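Local coordinates for hypothetical protein VC1899 (Vibrio cholerae, PDB 1XMX) that is of unknown function but probably binds nucleic acid and carries a PDDEXK-type nuclease domain like that of Card1, at residues 66-72 / 99-103; 173-178 / 248-253. All coordinates share one frame; numbering follows the deposited sequence.

Contact 1: 66-72 / 99-103; sequences SNTSAIK and HRLLS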
loop_
_atom_site.group_PDB
_atom_site.type_symbol
_atom_site.label_atom_id
_atom_site.label_comp_id
_atom_site.label_asym_id
_atom_site.label_seq_id
_atom_site.Cartn_x
_atom_site.Cartn_y
_atom_site.Cartn_z
ATOM N N SER A 66 20.556 26.700 5.116
ATOM C CA SER A 66 20.087 27.028 3.781
ATOM C C SER A 66 21.168 27.658 2.896
ATOM O O SER A 66 20.911 27.852 1.715
ATOM C CB SER A 66 18.926 28.012 3.899
ATOM O OG SER A 66 19.361 29.154 4.648
ATOM N N ASN A 67 22.347 27.981 3.451
ATOM C CA ASN A 67 23.506 28.482 2.668
ATOM C C ASN A 67 23.951 27.492 1.589
ATOM O O ASN A 67 24.505 26.425 1.890
ATOM C CB ASN A 67 24.688 28.907 3.575
ATOM C CG ASN A 67 25.844 29.630 2.805
ATOM O OD1 ASN A 67 26.046 29.461 1.597
ATOM N ND2 ASN A 67 26.625 30.437 3.549
ATOM N N THR A 68 23.695 27.894 0.333
ATOM C CA THR A 68 23.858 27.084 -0.867
ATOM C C THR A 68 25.305 27.152 -1.422
ATOM O O THR A 68 25.755 26.209 -2.074
ATOM C CB THR A 68 22.759 27.433 -1.991
ATOM O OG1 THR A 68 22.903 28.791 -2.441
ATOM C CG2 THR A 68 21.260 27.165 -1.507
ATOM N N SER A 69 26.059 28.221 -1.132
ATOM C CA SER A 69 27.483 28.187 -1.491
ATOM C C SER A 69 28.268 27.200 -0.596
ATOM O O SER A 69 29.201 26.574 -1.056
ATOM C CB SER A 69 28.124 29.587 -1.612
ATOM O OG SER A 69 28.517 30.129 -0.363
ATOM N N ALA A 70 27.823 26.998 0.645
ATOM C CA ALA A 70 28.354 25.914 1.519
ATOM C C ALA A 70 27.900 24.498 1.069
ATOM O O ALA A 70 28.688 23.549 1.067
ATOM C CB ALA A 70 27.982 26.165 2.998
ATOM N N ILE A 71 26.634 24.342 0.694
ATOM C CA ILE A 71 26.194 23.066 0.078
ATOM C C ILE A 71 26.972 22.726 -1.217
ATOM O O ILE A 71 27.497 21.603 -1.363
ATOM C CB ILE A 71 24.653 23.043 -0.179
ATOM C CG1 ILE A 71 23.883 23.288 1.122
ATOM C CG2 ILE A 71 24.202 21.695 -0.845
ATOM C CD1 ILE A 71 22.363 23.488 0.879
ATOM N N LYS A 72 27.058 23.667 -2.154
ATOM C CA LYS A 72 27.788 23.460 -3.401
ATOM C C LYS A 72 29.250 23.134 -3.153
ATOM O O LYS A 72 29.882 22.369 -3.875
ATOM C CB LYS A 72 27.746 24.733 -4.259
ATOM C CG LYS A 72 26.392 24.973 -4.901
ATOM C CD LYS A 72 26.392 26.095 -5.958
ATOM C CE LYS A 72 24.931 26.252 -6.456
ATOM N NZ LYS A 72 24.660 27.404 -7.400
ATOM N N HIS A 99 16.528 23.864 -2.877
ATOM C CA HIS A 99 17.808 24.510 -2.689
ATOM C C HIS A 99 18.966 23.529 -2.756
ATOM O O HIS A 99 19.951 23.784 -3.402
ATOM C CB HIS A 99 17.864 25.410 -1.419
ATOM C CG HIS A 99 17.912 24.659 -0.121
ATOM N ND1 HIS A 99 17.014 23.661 0.210
ATOM C CD2 HIS A 99 18.698 24.829 0.973
ATOM C CE1 HIS A 99 17.288 23.209 1.421
ATOM N NE2 HIS A 99 18.296 23.906 1.912
ATOM N N ARG A 100 18.854 22.414 -2.072
ATOM C CA ARG A 100 19.888 21.383 -2.143
ATOM C C ARG A 100 19.887 20.773 -3.556
ATOM O O ARG A 100 20.939 20.477 -4.083
ATOM C CB ARG A 100 19.581 20.281 -1.093
ATOM C CG ARG A 100 19.697 20.784 0.368
ATOM C CD ARG A 100 19.048 19.878 1.393
ATOM N NE ARG A 100 19.242 20.370 2.765
ATOM C CZ ARG A 100 18.634 19.847 3.836
ATOM N NH1 ARG A 100 17.760 18.865 3.686
ATOM N NH2 ARG A 100 18.864 20.315 5.043
ATOM N N LEU A 101 18.702 20.506 -4.117
ATOM C CA LEU A 101 18.600 19.856 -5.455
ATOM C C LEU A 101 19.326 20.626 -6.514
ATOM O O LEU A 101 20.088 20.055 -7.264
ATOM C CB LEU A 101 17.145 19.659 -5.923
ATOM C CG LEU A 101 16.894 18.947 -7.258
ATOM C CD1 LEU A 101 17.219 17.444 -7.104
ATOM C CD2 LEU A 101 15.443 19.062 -7.713
ATOM N N LEU A 102 19.074 21.938 -6.569
ATOM C CA LEU A 102 19.663 22.779 -7.577
ATOM C C LEU A 102 21.148 23.066 -7.330
ATOM O O LEU A 102 21.869 23.330 -8.273
ATOM C CB LEU A 102 18.892 24.087 -7.738
ATOM C CG LEU A 102 17.457 23.864 -8.200
ATOM C CD1 LEU A 102 16.811 25.192 -8.408
ATOM C CD2 LEU A 102 17.496 23.077 -9.483
ATOM N N SER A 103 21.604 22.983 -6.084
ATOM C CA SER A 103 23.030 23.107 -5.809
ATOM C C SER A 103 23.744 21.870 -6.356
ATOM O O SER A 103 24.730 22.007 -7.046
ATOM C CB SER A 103 23.299 23.201 -4.308
ATOM O OG SER A 103 22.640 24.320 -3.756
#
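I71 and K72 of one helix grip S103 of another where two crossover helices of a Rossmann-like fold pack side by side. Helix 68-85 links strands 56-61 and 88-92, and helix 98-110 leads on to 115-118, giving consecutive beta-alpha-beta units. Within the segments the axes pass 9.4 Å apart at 48°.

The meeting is by apolar contact. K72 lays CG against S103 CB at 3.6 Å, and its extended chain runs on along S103, CE lying 3.7 Å from S103 CA. I71 sends its two branches to different targets: CG2 to S103 CB, and CD1 to R100 CG at 3.8 Å, crossing the arginine chain at about a right angle. T68 fills the next place, with CB against S103 OG and CG2 against H99 CB.

S66 O and T68 CG2 come at the edge of the H99 imidazole, S66 O being 3.8 Å from H99 CD2, while R100 CG of its own helix lies over one face, offset toward the rim. H99 CG sits between its backbone N and carbonyl carbon (chi1 73°), which turns the ring toward the start of helix 68-85.

The charged ends of R100 and K72 are paired outside the two segments, R100 in a salt bridge with D36 and K72 in one with E106; the aliphatic parts of both chains make the contacts described. S103 OG donates to H99 O at 2.8 Å, folded back along its own helix; that carbonyl also receives S103 N, from the opposite face of its plane. At the start of the other helix N67 is the N-cap: its OD1 accepts from A70 N at 3.2 Å, the donor standing above the amide plane, and more weakly from S69 N.

Contact 2: 173-178 / 248-253; sequences LGERWA and FANGEW
W177 packs against both F248 and W253, forming an aromatic cluster where helix 164-179 crosses helix 243-266 nearly at a right angle (81° between the local axes). The second helix lies in the Card1-like endonuclease region, of the PDDEXK clan.

In the first shell W177 points the benzo edge of its indole at the face of W253, an edge-to-face pair with planes at 84°. W177 CE3 comes within 3.7 Å of W253 CG, and W177 CB makes a CH-pi contact, 4.1 Å from the centroid of the W253 six-membered ring. A chi1 of 70° swings the W253 indole so that one face meets W177 CE3. Toward F248 the W177 indole is merely oblique, its CZ3 lying 3.6 Å from F248 CE2. L173 CD1 reaches that same CE2, also at 3.6 Å, while L173 CB meets F248 CZ. The far end of the W253 indole lies along the backbone of the first helix: CZ3 is 3.7 Å from G174 O, with A178 CB just beyond. G174, which has no side chain, and W253 form the nearest CA pair between the segments.

Further out, W177 NE1 hydrogen-bonds to D224, which fixes the far edge of the indole. L184 and L188 of helix 181-201 and L221 and L225 of helix 216-227 also touch W177, and F344 meets W253 edge-to-face.

The helix backbone sets W253 CB over one face of F248, near the rim. The helix widens here, at a pi-type turn of 248-252, with G251 at positive phi. W253 N makes the pi-type bond to F248 O at 3.1 Å; G251 N also donates to F248 O, which lies in plane at the edge of the W253 indole.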
loop_
_atom_site.group_PDB
_atom_site.type_symbol
_atom_site.label_atom_id
_atom_site.label_comp_id
_atom_site.label_asym_id
_atom_site.label_seq_id
_atom_site.Cartn_x
_atom_site.Cartn_y
_atom_site.Cartn_z
ATOM N N LEU A 173 -18.702 -17.419 -2.181
ATOM C CA LEU A 173 -19.649 -16.949 -1.191
ATOM C C LEU A 173 -19.636 -15.415 -1.132
ATOM O O LEU A 173 -20.680 -14.762 -1.100
ATOM C CB LEU A 173 -19.305 -17.528 0.188
ATOM C CG LEU A 173 -20.145 -18.648 0.798
ATOM C CD1 LEU A 173 -19.685 -18.849 2.208
ATOM C CD2 LEU A 173 -21.637 -18.325 0.778
ATOM N N GLY A 174 -18.427 -14.852 -1.121
ATOM C CA GLY A 174 -18.257 -13.402 -1.083
ATOM C C GLY A 174 -18.877 -12.704 -2.271
ATOM O O GLY A 174 -19.512 -11.677 -2.102
ATOM N N GLU A 175 -18.659 -13.243 -3.468
ATOM C CA GLU A 175 -19.291 -12.739 -4.710
ATOM C C GLU A 175 -20.838 -12.640 -4.543
ATOM O O GLU A 175 -21.474 -11.666 -4.966
ATOM C CB GLU A 175 -19.044 -13.702 -5.895
ATOM C CG GLU A 175 -17.678 -13.736 -6.632
ATOM C CD GLU A 175 -17.760 -14.629 -7.953
ATOM O OE1 GLU A 175 -18.264 -15.783 -7.906
ATOM O OE2 GLU A 175 -17.340 -14.201 -9.069
ATOM N N ARG A 176 -21.434 -13.682 -3.972
ATOM C CA ARG A 176 -22.880 -13.726 -3.839
ATOM C C ARG A 176 -23.329 -12.654 -2.922
ATOM O O ARG A 176 -24.333 -12.020 -3.165
ATOM C CB ARG A 176 -23.390 -15.033 -3.218
ATOM C CG ARG A 176 -22.945 -16.352 -3.854
ATOM C CD ARG A 176 -23.273 -16.435 -5.271
ATOM N NE ARG A 176 -24.690 -16.285 -5.602
ATOM C CZ ARG A 176 -25.173 -15.292 -6.367
ATOM N NH1 ARG A 176 -24.356 -14.319 -6.842
ATOM N NH2 ARG A 176 -26.479 -15.261 -6.646
ATOM N N TRP A 177 -22.634 -12.535 -1.806
ATOM C CA TRP A 177 -23.053 -11.571 -0.792
ATOM C C TRP A 177 -22.804 -10.149 -1.333
ATOM O O TRP A 177 -23.657 -9.291 -1.202
ATOM C CB TRP A 177 -22.343 -11.823 0.531
ATOM C CG TRP A 177 -22.749 -13.185 1.198
ATOM C CD1 TRP A 177 -23.745 -14.054 0.788
ATOM C CD2 TRP A 177 -22.154 -13.786 2.376
ATOM N NE1 TRP A 177 -23.804 -15.145 1.643
ATOM C CE2 TRP A 177 -22.835 -15.011 2.615
ATOM C CE3 TRP A 177 -21.107 -13.408 3.240
ATOM C CZ2 TRP A 177 -22.511 -15.861 3.686
ATOM C CZ3 TRP A 177 -20.767 -14.270 4.327
ATOM C CH2 TRP A 177 -21.486 -15.473 4.537
ATOM N N ALA A 178 -21.668 -9.946 -2.008
ATOM C CA ALA A 178 -21.316 -8.603 -2.504
ATOM C C ALA A 178 -22.325 -8.166 -3.560
ATOM O O ALA A 178 -22.683 -7.009 -3.666
ATOM C CB ALA A 178 -19.903 -8.608 -3.094
ATOM N N PHE A 248 -14.959 -15.262 8.864
ATOM C CA PHE A 248 -15.453 -14.955 7.543
ATOM C C PHE A 248 -16.842 -14.424 7.708
ATOM O O PHE A 248 -17.157 -13.375 7.132
ATOM C CB PHE A 248 -15.469 -16.214 6.690
ATOM C CG PHE A 248 -16.012 -16.015 5.292
ATOM C CD1 PHE A 248 -15.195 -15.550 4.263
ATOM C CD2 PHE A 248 -17.334 -16.358 4.987
ATOM C CE1 PHE A 248 -15.698 -15.376 2.959
ATOM C CE2 PHE A 248 -17.834 -16.193 3.693
ATOM C CZ PHE A 248 -17.013 -15.705 2.678
ATOM N N ALA A 249 -17.669 -15.150 8.487
ATOM C CA ALA A 249 -19.086 -14.757 8.763
ATOM C C ALA A 249 -19.150 -13.573 9.687
ATOM O O ALA A 249 -20.147 -12.847 9.746
ATOM C CB ALA A 249 -19.850 -15.930 9.424
ATOM N N ASN A 250 -18.075 -13.368 10.439
ATOM C CA ASN A 250 -18.027 -12.196 11.264
ATOM C C ASN A 250 -17.894 -10.873 10.466
ATOM O O ASN A 250 -18.269 -9.787 10.960
ATOM C CB ASN A 250 -16.970 -12.348 12.345
ATOM C CG ASN A 250 -17.389 -11.696 13.627
ATOM O OD1 ASN A 250 -18.449 -11.078 13.684
ATOM N ND2 ASN A 250 -16.572 -11.844 14.680
ATOM N N GLY A 251 -17.444 -10.960 9.224
ATOM C CA GLY A 251 -17.289 -9.766 8.389
ATOM C C GLY A 251 -16.012 -9.735 7.566
ATOM O O GLY A 251 -15.859 -8.898 6.681
ATOM N N GLU A 252 -15.084 -10.644 7.854
ATOM C CA GLU A 252 -13.847 -10.740 7.055
ATOM C C GLU A 252 -14.085 -11.243 5.650
ATOM O O GLU A 252 -13.158 -11.259 4.865
ATOM C CB GLU A 252 -12.842 -11.656 7.723
ATOM C CG GLU A 252 -12.557 -11.291 9.163
ATOM C CD GLU A 252 -11.130 -11.631 9.517
ATOM O OE1 GLU A 252 -10.451 -12.194 8.616
ATOM O OE2 GLU A 252 -10.701 -11.346 10.679
ATOM N N TRP A 253 -15.322 -11.670 5.335
ATOM C CA TRP A 253 -15.661 -12.064 3.969
ATOM C C TRP A 253 -15.349 -10.978 2.901
ATOM O O TRP A 253 -14.996 -11.289 1.761
ATOM C CB TRP A 253 -17.136 -12.493 3.870
ATOM C CG TRP A 253 -18.111 -11.393 4.023
ATOM C CD1 TRP A 253 -18.681 -10.986 5.180
ATOM C CD2 TRP A 253 -18.639 -10.529 2.986
ATOM N NE1 TRP A 253 -19.528 -9.941 4.944
ATOM C CE2 TRP A 253 -19.520 -9.631 3.614
ATOM C CE3 TRP A 253 -18.469 -10.453 1.595
ATOM C CZ2 TRP A 253 -20.240 -8.686 2.915
ATOM C CZ3 TRP A 253 -19.167 -9.482 0.894
ATOM C CH2 TRP A 253 -20.042 -8.620 1.545
#

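Overall arrangement
Contacts 1 and 2 share no helix and lie on opposite sides of the chain's centre, with centres 56 Å apart and nearest atoms about 42 Å apart. Contact 1 belongs to the N-terminal Rossmann-like part and is only partly buried: serine, threonine, aliphatic chains and one imidazole meet there, and the charged ends of K72 and R100 find their partners outside the segments. Contact 2 is wholly buried and dominated by aromatic rings, joining helix 164-179 to helix 243-266. The packing angles differ too, one helix pair inclined at 48° and the other close to perpendicular. Both bury similar areas, 317 and 302 Å², and in both the two segments meet without hydrogen bonds between them.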